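Local coordinates for outer membrane protein SusF (Bacteroides thetaiotaomicron, PDB 4FE9), which binds starch at the cell surface through carbohydrate-binding modules, before the polysaccharide is transported into the periplasm for degradation, at residues F295-F309 / G340-V354. Residues are numbered along the deposited sequence; the frame is centred on the assembly and turned at random.
With GLC (alpha-D-glucopyranose), chain C; GLC (alpha-D-glucopyranose), chain B; EDO (1,2-ethanediol), chain J; EDO (1,2-ethanediol), chain F.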
loop_
_atom_site.group_PDB
_atom_site.type_symbol
_atom_site.label_atom_id
_atom_site.label_comp_id
_atom_site.label_asym_id
_atom_site.label_seq_id
_atom_site.Cartn_x
_atom_site.Cartn_y
_atom_site.Cartn_z
ATOM N N PHE A 295 -14.567 -2.021 -6.825
ATOM C CA PHE A 295 -15.867 -2.688 -7.009
ATOM C C PHE A 295 -16.551 -2.802 -5.667
ATOM O O PHE A 295 -15.896 -2.694 -4.624
ATOM C CB PHE A 295 -15.691 -4.105 -7.591
ATOM C CG PHE A 295 -14.984 -4.136 -8.878
ATOM C CD1 PHE A 295 -15.684 -4.079 -10.066
ATOM C CD2 PHE A 295 -13.615 -4.302 -8.923
ATOM C CE1 PHE A 295 -15.012 -4.074 -11.283
ATOM C CE2 PHE A 295 -12.934 -4.334 -10.136
ATOM C CZ PHE A 295 -13.630 -4.198 -11.314
ATOM N N TRP A 296 -17.859 -3.000 -5.687
ATOM C CA TRP A 296 -18.631 -3.177 -4.472
ATOM C C TRP A 296 -19.875 -4.039 -4.710
ATOM O O TRP A 296 -20.260 -4.322 -5.870
ATOM C CB TRP A 296 -19.005 -1.829 -3.839
ATOM C CG TRP A 296 -20.031 -1.017 -4.658
ATOM C CD1 TRP A 296 -19.777 -0.254 -5.775
ATOM C CD2 TRP A 296 -21.461 -1.053 -4.517
ATOM N NE1 TRP A 296 -20.967 0.184 -6.340
ATOM C CE2 TRP A 296 -22.008 -0.245 -5.551
ATOM C CE3 TRP A 296 -22.334 -1.755 -3.676
ATOM C CZ2 TRP A 296 -23.358 -0.034 -5.679
ATOM C CZ3 TRP A 296 -23.682 -1.495 -3.762
ATOM C CH2 TRP A 296 -24.189 -0.636 -4.747
ATOM N N GLY A 297 -20.397 -4.608 -3.624
ATOM C CA GLY A 297 -21.658 -5.303 -3.683
ATOM C C GLY A 297 -22.267 -5.373 -2.312
ATOM O O GLY A 297 -21.568 -5.223 -1.306
ATOM N N ILE A 298 -23.567 -5.592 -2.254
ATOM C CA ILE A 298 -24.207 -5.933 -0.978
ATOM C C ILE A 298 -24.679 -7.365 -0.968
ATOM O O ILE A 298 -25.271 -7.837 -1.945
ATOM C CB ILE A 298 -25.334 -4.994 -0.649
ATOM C CG1 ILE A 298 -24.759 -3.674 -0.151
ATOM C CG2 ILE A 298 -26.270 -5.616 0.428
ATOM C CD1 ILE A 298 -25.763 -2.559 -0.034
ATOM N N PHE A 299 -24.141 -8.134 -0.019
ATOM C CA PHE A 299 -24.241 -9.584 -0.059
ATOM C C PHE A 299 -24.601 -10.107 1.333
ATOM O O PHE A 299 -24.381 -9.422 2.342
ATOM C CB PHE A 299 -22.927 -10.226 -0.508
ATOM C CG PHE A 299 -22.532 -9.901 -1.917
ATOM C CD1 PHE A 299 -23.238 -10.440 -3.004
ATOM C CD2 PHE A 299 -21.394 -9.143 -2.168
ATOM C CE1 PHE A 299 -22.871 -10.142 -4.310
ATOM C CE2 PHE A 299 -21.012 -8.841 -3.481
ATOM C CZ PHE A 299 -21.706 -9.405 -4.551
ATOM N N TYR A 300 -25.205 -11.298 1.370
ATOM C CA TYR A 300 -25.503 -11.961 2.643
ATOM C C TYR A 300 -24.459 -12.948 2.938
ATOM O O TYR A 300 -24.207 -13.829 2.131
ATOM C CB TYR A 300 -26.866 -12.658 2.631
ATOM C CG TYR A 300 -27.255 -13.158 4.017
ATOM C CD1 TYR A 300 -27.554 -12.242 5.046
ATOM C CD2 TYR A 300 -27.089 -14.475 4.358
ATOM C CE1 TYR A 300 -27.777 -12.660 6.349
ATOM C CE2 TYR A 300 -27.296 -14.908 5.680
ATOM C CZ TYR A 300 -27.627 -13.983 6.665
ATOM O OH TYR A 300 -27.855 -14.390 7.972
ATOM N N PHE A 301 -23.870 -12.863 4.135
ATOM C CA PHE A 301 -22.955 -13.940 4.581
ATOM C C PHE A 301 -23.466 -14.604 5.871
ATOM O O PHE A 301 -23.860 -13.916 6.822
ATOM C CB PHE A 301 -21.535 -13.416 4.775
ATOM C CG PHE A 301 -20.921 -12.832 3.529
ATOM C CD1 PHE A 301 -20.246 -13.646 2.611
ATOM C CD2 PHE A 301 -20.989 -11.482 3.287
ATOM C CE1 PHE A 301 -19.640 -13.088 1.454
ATOM C CE2 PHE A 301 -20.381 -10.916 2.140
ATOM C CZ PHE A 301 -19.690 -11.728 1.249
ATOM N N ALA A 302 -23.643 -15.906 5.795
ATOM C CA ALA A 302 -23.747 -16.783 6.983
ATOM C C ALA A 302 -22.432 -16.802 7.772
ATOM O O ALA A 302 -21.392 -16.330 7.289
ATOM C CB ALA A 302 -24.096 -18.177 6.549
ATOM N N ALA A 303 -22.444 -17.443 8.937
ATOM C CA ALA A 303 -21.207 -17.655 9.676
ATOM C C ALA A 303 -20.483 -18.846 9.083
ATOM O O ALA A 303 -21.123 -19.762 8.603
ATOM C CB ALA A 303 -21.503 -17.865 11.165
ATOM N N ASN A 304 -19.188 -18.658 8.806
ATOM C CA ASN A 304 -18.345 -19.719 8.226
ATOM C C ASN A 304 -18.448 -19.914 6.720
ATOM O O ASN A 304 -17.856 -20.842 6.168
ATOM C CB ASN A 304 -18.573 -21.052 8.943
ATOM C CG ASN A 304 -18.233 -20.985 10.436
ATOM O OD1 ASN A 304 -17.770 -19.953 10.950
ATOM N ND2 ASN A 304 -18.534 -22.053 11.145
ATOM N N ASP A 305 -19.228 -19.070 6.058
ATOM C CA ASP A 305 -19.132 -18.940 4.595
ATOM C C ASP A 305 -17.684 -18.613 4.192
ATOM O O ASP A 305 -17.044 -17.788 4.816
ATOM C CB ASP A 305 -20.076 -17.831 4.109
ATOM C CG ASP A 305 -21.555 -18.311 3.991
ATOM O OD1 ASP A 305 -21.775 -19.559 3.886
ATOM O OD2 ASP A 305 -22.487 -17.430 3.980
ATOM N N GLN A 306 -17.169 -19.302 3.180
ATOM C CA GLN A 306 -15.880 -18.915 2.574
ATOM C C GLN A 306 -16.094 -18.372 1.179
ATOM O O GLN A 306 -16.933 -18.871 0.455
ATOM C CB GLN A 306 -14.933 -20.111 2.522
ATOM C CG GLN A 306 -14.500 -20.586 3.922
ATOM C CD GLN A 306 -13.758 -21.892 3.894
ATOM O OE1 GLN A 306 -12.762 -22.042 3.192
ATOM N NE2 GLN A 306 -14.188 -22.820 4.719
ATOM N N VAL A 307 -15.336 -17.344 0.815
ATOM C CA VAL A 307 -15.426 -16.757 -0.530
ATOM C C VAL A 307 -14.069 -16.491 -1.164
ATOM O O VAL A 307 -13.070 -16.276 -0.459
ATOM C CB VAL A 307 -16.229 -15.436 -0.518
ATOM C CG1 VAL A 307 -17.705 -15.694 -0.118
ATOM C CG2 VAL A 307 -15.592 -14.441 0.385
ATOM N N LYS A 308 -14.060 -16.389 -2.496
ATOM C CA LYS A 308 -12.895 -15.859 -3.238
ATOM C C LYS A 308 -13.391 -14.968 -4.412
ATOM O O LYS A 308 -14.568 -15.005 -4.764
ATOM C CB LYS A 308 -12.055 -17.003 -3.798
ATOM C CG LYS A 308 -11.110 -17.618 -2.797
ATOM C CD LYS A 308 -10.237 -18.619 -3.435
ATOM C CE LYS A 308 -8.858 -18.065 -3.659
ATOM N NZ LYS A 308 -7.896 -19.148 -4.005
ATOM N N PHE A 309 -12.488 -14.193 -4.992
ATOM C CA PHE A 309 -12.834 -13.211 -6.018
ATOM C C PHE A 309 -12.001 -13.486 -7.245
ATOM O O PHE A 309 -10.916 -14.045 -7.136
ATOM C CB PHE A 309 -12.559 -11.787 -5.519
ATOM C CG PHE A 309 -13.340 -11.415 -4.310
ATOM C CD1 PHE A 309 -12.823 -11.639 -3.035
ATOM C CD2 PHE A 309 -14.592 -10.830 -4.430
ATOM C CE1 PHE A 309 -13.557 -11.299 -1.896
ATOM C CE2 PHE A 309 -15.368 -10.552 -3.292
ATOM C CZ PHE A 309 -14.834 -10.781 -2.023
ATOM N N GLY A 340 -6.253 -19.649 2.537
ATOM C CA GLY A 340 -6.189 -18.637 1.472
ATOM C C GLY A 340 -7.567 -18.191 1.003
ATOM O O GLY A 340 -7.689 -17.217 0.262
ATOM N N ASN A 341 -8.604 -18.923 1.424
ATOM C CA ASN A 341 -9.979 -18.463 1.296
ATOM C C ASN A 341 -10.226 -17.368 2.276
ATOM O O ASN A 341 -9.658 -17.376 3.368
ATOM C CB ASN A 341 -10.951 -19.595 1.604
ATOM C CG ASN A 341 -10.939 -20.679 0.566
ATOM O OD1 ASN A 341 -10.347 -20.535 -0.501
ATOM N ND2 ASN A 341 -11.693 -21.737 0.825
ATOM N N LEU A 342 -11.162 -16.479 1.953
ATOM C CA LEU A 342 -11.651 -15.536 2.923
ATOM C C LEU A 342 -12.887 -16.069 3.652
ATOM O O LEU A 342 -13.926 -16.377 3.022
ATOM C CB LEU A 342 -11.957 -14.195 2.276
ATOM C CG LEU A 342 -12.488 -13.138 3.231
ATOM C CD1 LEU A 342 -11.440 -12.753 4.243
ATOM C CD2 LEU A 342 -12.993 -11.917 2.497
ATOM N N LYS A 343 -12.776 -16.178 4.973
ATOM C CA LYS A 343 -13.837 -16.761 5.790
ATOM C C LYS A 343 -14.550 -15.680 6.574
ATOM O O LYS A 343 -13.921 -14.827 7.200
ATOM C CB LYS A 343 -13.274 -17.833 6.741
ATOM C CG LYS A 343 -14.260 -18.281 7.857
ATOM C CD LYS A 343 -13.924 -19.690 8.360
ATOM C CE LYS A 343 -14.187 -19.820 9.859
ATOM N NZ LYS A 343 -13.412 -20.971 10.459
ATOM N N VAL A 344 -15.865 -15.655 6.458
ATOM C CA VAL A 344 -16.633 -14.693 7.177
ATOM C C VAL A 344 -17.184 -15.378 8.439
ATOM O O VAL A 344 -17.703 -16.493 8.359
ATOM C CB VAL A 344 -17.819 -14.165 6.315
ATOM C CG1 VAL A 344 -18.571 -13.101 7.071
ATOM C CG2 VAL A 344 -17.297 -13.613 4.977
ATOM N N GLY A 345 -16.974 -14.756 9.592
ATOM C CA GLY A 345 -17.273 -15.424 10.869
ATOM C C GLY A 345 -18.626 -15.054 11.470
ATOM O O GLY A 345 -19.267 -15.885 12.144
ATOM N N ILE A 346 -19.005 -13.783 11.304
ATOM C CA ILE A 346 -20.250 -13.241 11.820
ATOM C C ILE A 346 -21.306 -13.081 10.680
ATOM O O ILE A 346 -21.138 -12.228 9.772
ATOM C CB ILE A 346 -19.980 -11.872 12.442
ATOM C CG1 ILE A 346 -18.897 -11.991 13.520
ATOM C CG2 ILE A 346 -21.253 -11.237 12.951
ATOM C CD1 ILE A 346 -18.569 -10.714 14.183
ATOM N N ALA A 347 -22.416 -13.829 10.774
ATOM C CA ALA A 347 -23.465 -13.794 9.733
ATOM C C ALA A 347 -24.066 -12.405 9.607
ATOM O O ALA A 347 -24.054 -11.635 10.554
ATOM C CB ALA A 347 -24.567 -14.839 10.014
ATOM N N GLY A 348 -24.464 -12.039 8.391
ATOM C CA GLY A 348 -25.118 -10.738 8.178
ATOM C C GLY A 348 -25.008 -10.229 6.745
ATOM O O GLY A 348 -24.443 -10.901 5.875
ATOM N N TRP A 349 -25.719 -9.132 6.476
ATOM C CA TRP A 349 -25.555 -8.349 5.250
ATOM C C TRP A 349 -24.367 -7.433 5.392
ATOM O O TRP A 349 -24.276 -6.685 6.366
ATOM C CB TRP A 349 -26.832 -7.516 4.966
ATOM C CG TRP A 349 -28.016 -8.368 4.481
ATOM C CD1 TRP A 349 -29.009 -8.916 5.249
ATOM C CD2 TRP A 349 -28.272 -8.802 3.135
ATOM N NE1 TRP A 349 -29.792 -9.759 4.479
ATOM C CE2 TRP A 349 -29.437 -9.602 3.165
ATOM C CE3 TRP A 349 -27.662 -8.543 1.901
ATOM C CZ2 TRP A 349 -29.972 -10.184 2.019
ATOM C CZ3 TRP A 349 -28.213 -9.093 0.763
ATOM C CH2 TRP A 349 -29.357 -9.910 0.827
ATOM N N TYR A 350 -23.507 -7.414 4.370
ATOM C CA TYR A 350 -22.337 -6.530 4.355
ATOM C C TYR A 350 -22.195 -5.835 2.996
ATOM O O TYR A 350 -22.445 -6.438 1.970
ATOM C CB TYR A 350 -21.071 -7.352 4.630
ATOM C CG TYR A 350 -21.054 -8.009 6.015
ATOM C CD1 TYR A 350 -20.840 -7.259 7.153
ATOM C CD2 TYR A 350 -21.259 -9.369 6.161
ATOM C CE1 TYR A 350 -20.845 -7.847 8.413
ATOM C CE2 TYR A 350 -21.243 -9.969 7.416
ATOM C CZ TYR A 350 -21.018 -9.201 8.530
ATOM O OH TYR A 350 -21.025 -9.789 9.792
ATOM N N LEU A 351 -21.842 -4.565 3.020
ATOM C CA LEU A 351 -21.221 -3.902 1.864
ATOM C C LEU A 351 -19.777 -4.361 1.706
ATOM O O LEU A 351 -18.923 -4.076 2.569
ATOM C CB LEU A 351 -21.265 -2.366 2.015
ATOM C CG LEU A 351 -20.718 -1.575 0.786
ATOM C CD1 LEU A 351 -21.441 -0.257 0.566
ATOM C CD2 LEU A 351 -19.260 -1.339 0.877
ATOM N N VAL A 352 -19.532 -5.168 0.676
ATOM C CA VAL A 352 -18.205 -5.612 0.359
ATOM C C VAL A 352 -17.538 -4.638 -0.629
ATOM O O VAL A 352 -18.118 -4.300 -1.677
ATOM C CB VAL A 352 -18.251 -6.991 -0.260
ATOM C CG1 VAL A 352 -16.875 -7.425 -0.674
ATOM C CG2 VAL A 352 -18.848 -8.013 0.753
ATOM N N TYR A 353 -16.351 -4.157 -0.277
ATOM C CA TYR A 353 -15.584 -3.254 -1.130
ATOM C C TYR A 353 -14.226 -3.868 -1.479
ATOM O O TYR A 353 -13.515 -4.336 -0.586
ATOM C CB TYR A 353 -15.401 -1.932 -0.407
ATOM C CG TYR A 353 -14.428 -0.981 -1.052
ATOM C CD1 TYR A 353 -13.072 -1.053 -0.776
ATOM C CD2 TYR A 353 -14.877 0.060 -1.853
ATOM C CE1 TYR A 353 -12.176 -0.121 -1.300
ATOM C CE2 TYR A 353 -14.008 0.992 -2.369
ATOM C CZ TYR A 353 -12.651 0.883 -2.107
ATOM O OH TYR A 353 -11.776 1.793 -2.654
ATOM N N VAL A 354 -13.921 -3.976 -2.786
ATOM C CA VAL A 354 -12.713 -4.664 -3.262
ATOM C C VAL A 354 -11.934 -3.756 -4.269
ATOM O O VAL A 354 -12.534 -3.095 -5.145
ATOM C CB VAL A 354 -13.029 -6.001 -3.958
ATOM C CG1 VAL A 354 -11.720 -6.707 -4.390
ATOM C CG2 VAL A 354 -13.861 -6.924 -3.072
HETATM C C1 GLC C . -11.679 -23.480 -4.379
HETATM C C2 GLC C . -11.544 -23.251 -2.890
HETATM C C3 GLC C . -11.293 -24.578 -2.153
HETATM C C4 GLC C . -12.362 -25.596 -2.490
HETATM C C5 GLC C . -12.380 -25.773 -4.006
HETATM C C6 GLC C . -13.484 -26.730 -4.438
HETATM O O2 GLC C . -10.403 -22.427 -2.708
HETATM O O3 GLC C . -11.264 -24.352 -0.743
HETATM O O4 GLC C . -12.036 -26.841 -1.847
HETATM O O5 GLC C . -12.631 -24.521 -4.642
HETATM O O6 GLC C . -13.262 -27.078 -5.804
HETATM C C1 GLC B . -8.089 -22.767 -8.146
HETATM C C2 GLC B . -8.321 -21.690 -7.093
HETATM C C3 GLC B . -8.821 -22.290 -5.798
HETATM C C4 GLC B . -10.060 -23.124 -6.061
HETATM C C5 GLC B . -9.771 -24.148 -7.128
HETATM C C6 GLC B . -11.021 -24.958 -7.456
HETATM O O2 GLC B . -7.098 -21.020 -6.844
HETATM O O3 GLC B . -9.119 -21.268 -4.838
HETATM O O4 GLC B . -10.404 -23.825 -4.894
HETATM O O5 GLC B . -9.287 -23.522 -8.323
HETATM O O6 GLC B . -10.668 -25.908 -8.461
HETATM C C1 EDO J . -24.182 -19.103 10.320
HETATM O O1 EDO J . -25.003 -17.910 10.325
HETATM C C2 EDO J . -24.700 -20.077 9.266
HETATM O O2 EDO J . -23.734 -21.098 8.990
HETATM C C1 EDO F . -25.052 -6.815 -5.392
HETATM O O1 EDO F . -24.988 -5.616 -4.608
HETATM C C2 EDO F . -23.931 -6.754 -6.401
HETATM O O2 EDO F . -24.015 -7.899 -7.252
#
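Two antiparallel strand pairings build this part of the second carbohydrate-binding module: 295-301 runs against 348-354, and, beyond a type II turn from Ala-302 to Asp-305, 306-309 runs against 341-343. Paired backbone bonds hold the longer pairing from Phe-295 with Val-354 down to Phe-301 with Gly-348. On the face that carries Ile-298, Tyr-300 CB sits 3.9 Å from the centroid of the Trp-349 six-membered ring; with CG opposite the backbone N (chi1 -171°), the tyrosine's edge meets the five-membered ring, planes at 61°. Ile-298 CG2 touches Trp-349 CE3 at 3.6 Å, and the indole NE1 bonds to Thr-396 O. An alanine in place of Trp-349 would probably leave the Tyr-300 ring without the face it rests on and Thr-396 O without its donor. Phe-401 and Val-416 of the third module cover this side. On the opposite side, inside the sandwich, Phe-301 takes Val-344 CG2 over one face and Val-352 CG2 at its edge; Val-354 CG2 lies over Phe-309. At the glycan, Asn-341 ND2 gives a straight 2.6 Å bond to Gln-306 OE1, which, with ND2 to O3 and OD1 from O2 of glucose chain C, probably fixes the rotation of the Asn-341 amide. Lys-308 NZ, salt-bridged to Asp-318, holds O3 of glucose chain B. Thus an immunoglobulin-like beta-sandwich carries a starch-binding site built from strand and loop residues.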